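Local coordinates for membrane protein (Acinetobacter baumannii AB307-0294, PDB 5DL5) that forms a beta-barrel channel of the OprD family in the outer membrane and probably admits small solutes, antibiotics among them, into the periplasm, at residues K48-S60 with G78-N92. Sequence-based numbering, arbitrary orientation.
Sequences KDTSSVAQSAIVS and GDGSFKIGENKNAGN. With C8E ((hydroxyethyloxy)tri(ethyloxy)octane), chain C; C8E ((hydroxyethyloxy)tri(ethyloxy)octane), chain B; C8E ((hydroxyethyloxy)tri(ethyloxy)octane), chain D.
On the detergent-covered face, Q55 and F82 run next to each other, outward in the same sense. Q55 CB sits over one face of the phenyl ring, 4.0 Å from its centroid and offset toward the rim, while one detergent molecule meets the ring at its edge. F82 is set up for this by a chi1 of 54°, which holds CG over the backbone, flanked by N and C. Q55 bends at chi2, and its OE1 bonds T36 on strand 29-43. On the reverse face, S56 OG donates to S81 OG at 2.7 Å. Beside that pair, D79 and I58 run alongside one another, the carboxylate of D79 reaching R109 and Y146.

Past K83, strand 78-83 gives way to a loop. I84 N bonds V53 O almost straight, at 178°, and I84 CB packs on V53 CG1. The N87 amide meets the backbone of V53: OD1 accepts from V53 N (2.8 Å), and ND2 gives a weak bond to V53 O. Farther on, S51 N bonds N89 O (2.9 Å), S52 OG accepts from G91 N (2.9 Å), and N92 ND2 donates to T50 OG1 at 2.8 Å, with the hydroxyl oxygen in its amide plane. Backbone bonds, side-chain amides and hydroxyls thus fold this loop against the far end of strand 50-60, whose regular antiparallel pairing with 78-83 belongs to a beta hairpin in the wall of an OprD-type porin barrel.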
loop_
_atom_site.group_PDB
_atom_site.type_symbol
_atom_site.label_atom_id
_atom_site.label_comp_id
_atom_site.label_asym_id
_atom_site.label_seq_id
_atom_site.Cartn_x
_atom_site.Cartn_y
_atom_site.Cartn_z
ATOM N N LYS A 48 13.902 19.546 -5.660
ATOM C CA LYS A 48 14.133 19.289 -4.222
ATOM C C LYS A 48 14.591 17.863 -3.871
ATOM O O LYS A 48 13.792 16.957 -3.909
ATOM C CB LYS A 48 12.826 19.457 -3.407
ATOM C CG LYS A 48 12.189 20.838 -3.291
ATOM C CD LYS A 48 10.649 20.772 -3.425
ATOM C CE LYS A 48 9.966 22.086 -3.085
ATOM N NZ LYS A 48 9.933 22.299 -1.616
ATOM N N ASP A 49 15.791 17.726 -3.335
ATOM C CA ASP A 49 16.309 16.473 -2.821
ATOM C C ASP A 49 15.681 16.174 -1.448
ATOM O O ASP A 49 15.448 17.106 -0.661
ATOM C CB ASP A 49 17.810 16.560 -2.647
ATOM C CG ASP A 49 18.573 16.483 -3.958
ATOM O OD1 ASP A 49 18.014 16.470 -5.092
ATOM O OD2 ASP A 49 19.795 16.446 -3.811
ATOM N N THR A 50 15.340 14.906 -1.201
ATOM C CA THR A 50 14.780 14.553 0.069
ATOM C C THR A 50 15.731 13.498 0.686
ATOM O O THR A 50 16.422 12.712 -0.013
ATOM C CB THR A 50 13.344 14.098 -0.003
ATOM O OG1 THR A 50 13.266 13.022 -0.939
ATOM C CG2 THR A 50 12.305 15.302 -0.322
ATOM N N SER A 51 15.793 13.547 2.003
ATOM C CA SER A 51 16.487 12.524 2.836
ATOM C C SER A 51 15.808 12.419 4.186
ATOM O O SER A 51 15.648 13.439 4.884
ATOM C CB SER A 51 17.954 12.909 3.027
ATOM O OG SER A 51 18.526 11.996 4.013
ATOM N N SER A 52 15.381 11.212 4.541
ATOM C CA SER A 52 14.612 10.942 5.708
ATOM C C SER A 52 15.223 9.740 6.398
ATOM O O SER A 52 15.315 8.662 5.800
ATOM C CB SER A 52 13.108 10.695 5.413
ATOM O OG SER A 52 12.549 11.847 4.739
ATOM N N VAL A 53 15.607 9.904 7.686
ATOM C CA VAL A 53 16.147 8.780 8.478
ATOM C C VAL A 53 15.463 8.791 9.837
ATOM O O VAL A 53 15.324 9.898 10.459
ATOM C CB VAL A 53 17.676 8.806 8.662
ATOM C CG1 VAL A 53 18.156 7.473 9.239
ATOM C CG2 VAL A 53 18.426 9.121 7.364
ATOM N N ALA A 54 15.013 7.581 10.294
ATOM C CA ALA A 54 14.189 7.427 11.474
ATOM C C ALA A 54 14.131 5.990 12.048
ATOM O O ALA A 54 14.565 5.039 11.375
ATOM C CB ALA A 54 12.784 7.980 11.193
ATOM N N GLN A 55 13.772 5.885 13.348
ATOM C CA GLN A 55 13.623 4.641 14.066
ATOM C C GLN A 55 12.219 4.588 14.623
ATOM O O GLN A 55 11.761 5.595 15.207
ATOM C CB GLN A 55 14.612 4.570 15.216
ATOM C CG GLN A 55 14.443 3.340 16.103
ATOM C CD GLN A 55 14.830 2.063 15.424
ATOM O OE1 GLN A 55 15.913 2.018 14.824
ATOM N NE2 GLN A 55 13.935 1.040 15.422
ATOM N N SER A 56 11.548 3.445 14.468
ATOM C CA SER A 56 10.175 3.284 14.962
ATOM C C SER A 56 10.099 2.062 15.764
ATOM O O SER A 56 10.860 1.109 15.557
ATOM C CB SER A 56 9.197 3.060 13.779
ATOM O OG SER A 56 9.126 4.346 13.217
ATOM N N ALA A 57 9.094 2.054 16.628
ATOM C CA ALA A 57 8.667 0.821 17.320
ATOM C C ALA A 57 7.156 0.725 17.100
ATOM O O ALA A 57 6.417 1.609 17.507
ATOM C CB ALA A 57 8.978 0.835 18.808
ATOM N N ILE A 58 6.717 -0.376 16.508
ATOM C CA ILE A 58 5.302 -0.464 16.060
ATOM C C ILE A 58 4.703 -1.594 16.856
ATOM O O ILE A 58 5.193 -2.711 16.786
ATOM C CB ILE A 58 5.214 -0.786 14.581
ATOM C CG1 ILE A 58 5.937 0.361 13.756
ATOM C CG2 ILE A 58 3.715 -0.995 14.226
ATOM C CD1 ILE A 58 6.554 -0.120 12.463
ATOM N N VAL A 59 3.665 -1.303 17.626
ATOM C CA VAL A 59 3.111 -2.284 18.482
ATOM C C VAL A 59 1.800 -2.810 17.935
ATOM O O VAL A 59 0.971 -1.998 17.460
ATOM C CB VAL A 59 2.887 -1.677 19.872
ATOM C CG1 VAL A 59 2.327 -2.731 20.777
ATOM C CG2 VAL A 59 4.232 -1.302 20.444
ATOM N N SER A 60 1.591 -4.131 18.070
ATOM C CA SER A 60 0.263 -4.735 17.819
ATOM C C SER A 60 -0.096 -5.710 18.894
ATOM O O SER A 60 0.715 -6.640 19.157
ATOM C CB SER A 60 0.141 -5.470 16.457
ATOM O OG SER A 60 -1.207 -6.035 16.416
ATOM N N GLY A 78 -0.205 0.850 17.792
ATOM C CA GLY A 78 0.374 2.161 17.882
ATOM C C GLY A 78 1.833 2.111 17.554
ATOM O O GLY A 78 2.409 0.996 17.289
ATOM N N ASP A 79 2.447 3.294 17.571
ATOM C CA ASP A 79 3.879 3.317 17.320
ATOM C C ASP A 79 4.444 4.512 17.999
ATOM O O ASP A 79 3.754 5.527 18.263
ATOM C CB ASP A 79 4.178 3.355 15.775
ATOM C CG ASP A 79 3.186 4.276 14.982
ATOM O OD1 ASP A 79 3.347 5.541 14.835
ATOM O OD2 ASP A 79 2.230 3.666 14.401
ATOM N N GLY A 80 5.724 4.437 18.234
ATOM C CA GLY A 80 6.470 5.643 18.702
ATOM C C GLY A 80 7.776 5.673 17.898
ATOM O O GLY A 80 8.351 4.610 17.612
ATOM N N SER A 81 8.210 6.863 17.530
ATOM C CA SER A 81 9.327 6.988 16.637
ATOM C C SER A 81 10.201 8.171 16.960
ATOM O O SER A 81 9.712 9.101 17.635
ATOM C CB SER A 81 8.836 7.120 15.183
ATOM O OG SER A 81 7.884 6.138 14.870
ATOM N N PHE A 82 11.428 8.198 16.417
ATOM C CA PHE A 82 12.212 9.460 16.513
ATOM C C PHE A 82 12.978 9.631 15.217
ATOM O O PHE A 82 13.350 8.667 14.592
ATOM C CB PHE A 82 13.057 9.505 17.781
ATOM C CG PHE A 82 13.969 8.319 17.962
ATOM C CD1 PHE A 82 13.537 7.162 18.665
ATOM C CD2 PHE A 82 15.257 8.344 17.454
ATOM C CE1 PHE A 82 14.425 6.061 18.859
ATOM C CE2 PHE A 82 16.093 7.257 17.605
ATOM C CZ PHE A 82 15.699 6.133 18.349
ATOM N N LYS A 83 13.270 10.846 14.838
ATOM C CA LYS A 83 14.104 11.026 13.671
ATOM C C LYS A 83 15.580 10.712 14.071
ATOM O O LYS A 83 15.929 10.782 15.290
ATOM C CB LYS A 83 13.989 12.461 13.152
ATOM C CG LYS A 83 14.622 13.520 14.037
ATOM C CD LYS A 83 14.422 14.922 13.501
ATOM C CE LYS A 83 15.296 15.783 14.336
ATOM N NZ LYS A 83 15.126 17.124 13.783
ATOM N N ILE A 84 16.401 10.354 13.038
ATOM C CA ILE A 84 17.833 10.191 13.200
ATOM C C ILE A 84 18.510 11.270 12.381
ATOM O O ILE A 84 18.474 11.212 11.181
ATOM C CB ILE A 84 18.265 8.791 12.812
ATOM C CG1 ILE A 84 17.618 7.799 13.823
ATOM C CG2 ILE A 84 19.809 8.657 12.866
ATOM C CD1 ILE A 84 17.648 6.353 13.351
ATOM N N GLY A 85 19.138 12.248 13.005
ATOM C CA GLY A 85 19.747 13.341 12.260
ATOM C C GLY A 85 18.752 14.467 12.226
ATOM O O GLY A 85 17.572 14.377 12.659
ATOM N N GLU A 86 19.216 15.580 11.730
ATOM C CA GLU A 86 18.394 16.765 11.680
ATOM C C GLU A 86 17.150 16.588 10.740
ATOM O O GLU A 86 16.043 17.068 11.043
ATOM C CB GLU A 86 19.213 17.967 11.178
ATOM C CG GLU A 86 18.367 19.238 11.214
ATOM C CD GLU A 86 19.132 20.508 10.851
ATOM O OE1 GLU A 86 20.233 20.430 10.301
ATOM O OE2 GLU A 86 18.570 21.576 11.161
ATOM N N ASN A 87 17.382 15.945 9.605
ATOM C CA ASN A 87 16.320 15.678 8.671
ATOM C C ASN A 87 15.694 16.981 8.229
ATOM O O ASN A 87 14.490 17.145 8.261
ATOM C CB ASN A 87 15.297 14.701 9.278
ATOM C CG ASN A 87 15.820 13.287 9.227
ATOM O OD1 ASN A 87 15.780 12.648 8.178
ATOM N ND2 ASN A 87 16.331 12.806 10.310
ATOM N N LYS A 88 16.530 17.892 7.792
ATOM C CA LYS A 88 16.062 19.179 7.340
ATOM C C LYS A 88 15.275 19.089 6.007
ATOM O O LYS A 88 14.478 19.942 5.740
ATOM C CB LYS A 88 17.250 20.055 7.155
ATOM C CG LYS A 88 16.891 21.500 7.093
ATOM C CD LYS A 88 18.129 22.377 6.858
ATOM C CE LYS A 88 18.883 22.004 5.592
ATOM N NZ LYS A 88 19.857 23.084 5.228
ATOM N N ASN A 89 15.464 18.039 5.211
ATOM C CA ASN A 89 14.733 17.903 3.946
ATOM C C ASN A 89 14.080 16.532 3.927
ATOM O O ASN A 89 14.188 15.801 2.933
ATOM C CB ASN A 89 15.756 17.995 2.809
ATOM C CG ASN A 89 16.543 19.283 2.808
ATOM O OD1 ASN A 89 17.701 19.296 3.059
ATOM N ND2 ASN A 89 15.894 20.346 2.577
ATOM N N ALA A 90 13.440 16.173 5.030
ATOM C CA ALA A 90 12.626 15.025 5.081
ATOM C C ALA A 90 11.383 15.028 4.066
ATOM O O ALA A 90 10.902 16.043 3.735
ATOM C CB ALA A 90 12.097 14.850 6.468
ATOM N N GLY A 91 10.789 13.886 3.762
ATOM C CA GLY A 91 9.682 13.879 2.839
ATOM C C GLY A 91 9.274 12.461 2.594
ATOM O O GLY A 91 9.718 11.548 3.299
ATOM N N ASN A 92 8.399 12.297 1.606
ATOM C CA ASN A 92 8.028 10.995 1.137
ATOM C C ASN A 92 7.302 10.253 2.205
ATOM O O ASN A 92 7.446 9.101 2.327
ATOM C CB ASN A 92 9.239 10.228 0.586
ATOM C CG ASN A 92 10.030 11.056 -0.375
ATOM O OD1 ASN A 92 9.529 11.580 -1.479
ATOM N ND2 ASN A 92 11.207 11.316 0.010
HETATM C C8 C8E C . 5.625 11.046 21.298
HETATM O O9 C8E C . 6.914 10.559 21.658
HETATM C C10 C8E C . 7.395 9.382 20.969
HETATM C C11 C8E C . 8.599 8.772 21.675
HETATM O O12 C8E C . 8.942 7.486 21.133
HETATM C C13 C8E C . 9.051 6.429 22.105
HETATM C C14 C8E C . 9.607 5.122 21.526
HETATM O O15 C8E C . 10.726 5.439 20.720
HETATM C C16 C8E C . 11.041 4.536 19.651
HETATM C C17 C8E C . 11.520 3.228 20.211
HETATM O O18 C8E C . 12.374 2.609 19.237
HETATM C C19 C8E C . 13.754 2.781 19.591
HETATM C C20 C8E C . 14.392 1.506 19.992
HETATM O O21 C8E C . 15.785 1.800 19.947
HETATM C C6 C8E B . 4.677 16.392 2.276
HETATM C C7 C8E B . 6.047 15.674 2.109
HETATM C C8 C8E B . 6.835 15.994 0.816
HETATM O O9 C8E B . 7.609 14.869 0.263
HETATM C C10 C8E B . 7.150 14.648 -1.066
HETATM C C11 C8E B . 5.913 13.731 -1.048
HETATM O O12 C8E B . 5.713 13.100 -2.294
HETATM C C13 C8E B . 6.737 12.204 -2.751
HETATM C C14 C8E B . 6.410 10.784 -2.373
HETATM O O15 C8E B . 6.491 9.854 -3.450
HETATM C C16 C8E B . 5.729 10.098 -4.641
HETATM C C17 C8E B . 5.356 8.704 -5.142
HETATM O O18 C8E B . 6.418 7.814 -4.679
HETATM C C19 C8E B . 5.982 6.506 -4.285
HETATM C C20 C8E B . 7.206 5.661 -3.974
HETATM O O21 C8E B . 7.018 4.225 -3.821
HETATM C C1 C8E D . 11.674 9.852 23.069
HETATM C C2 C8E D . 12.683 9.850 21.941
HETATM C C3 C8E D . 13.853 8.816 21.941
HETATM C C4 C8E D . 13.461 7.432 22.376
HETATM C C5 C8E D . 14.530 6.389 22.634
HETATM C C6 C8E D . 13.942 5.358 23.593
HETATM C C7 C8E D . 14.339 3.964 23.170
HETATM O O HOH W 1 17.040 15.727 5.407
HETATM O O HOH W 2 17.954 12.774 6.544
HETATM O O HOH W 3 12.850 11.055 2.197
#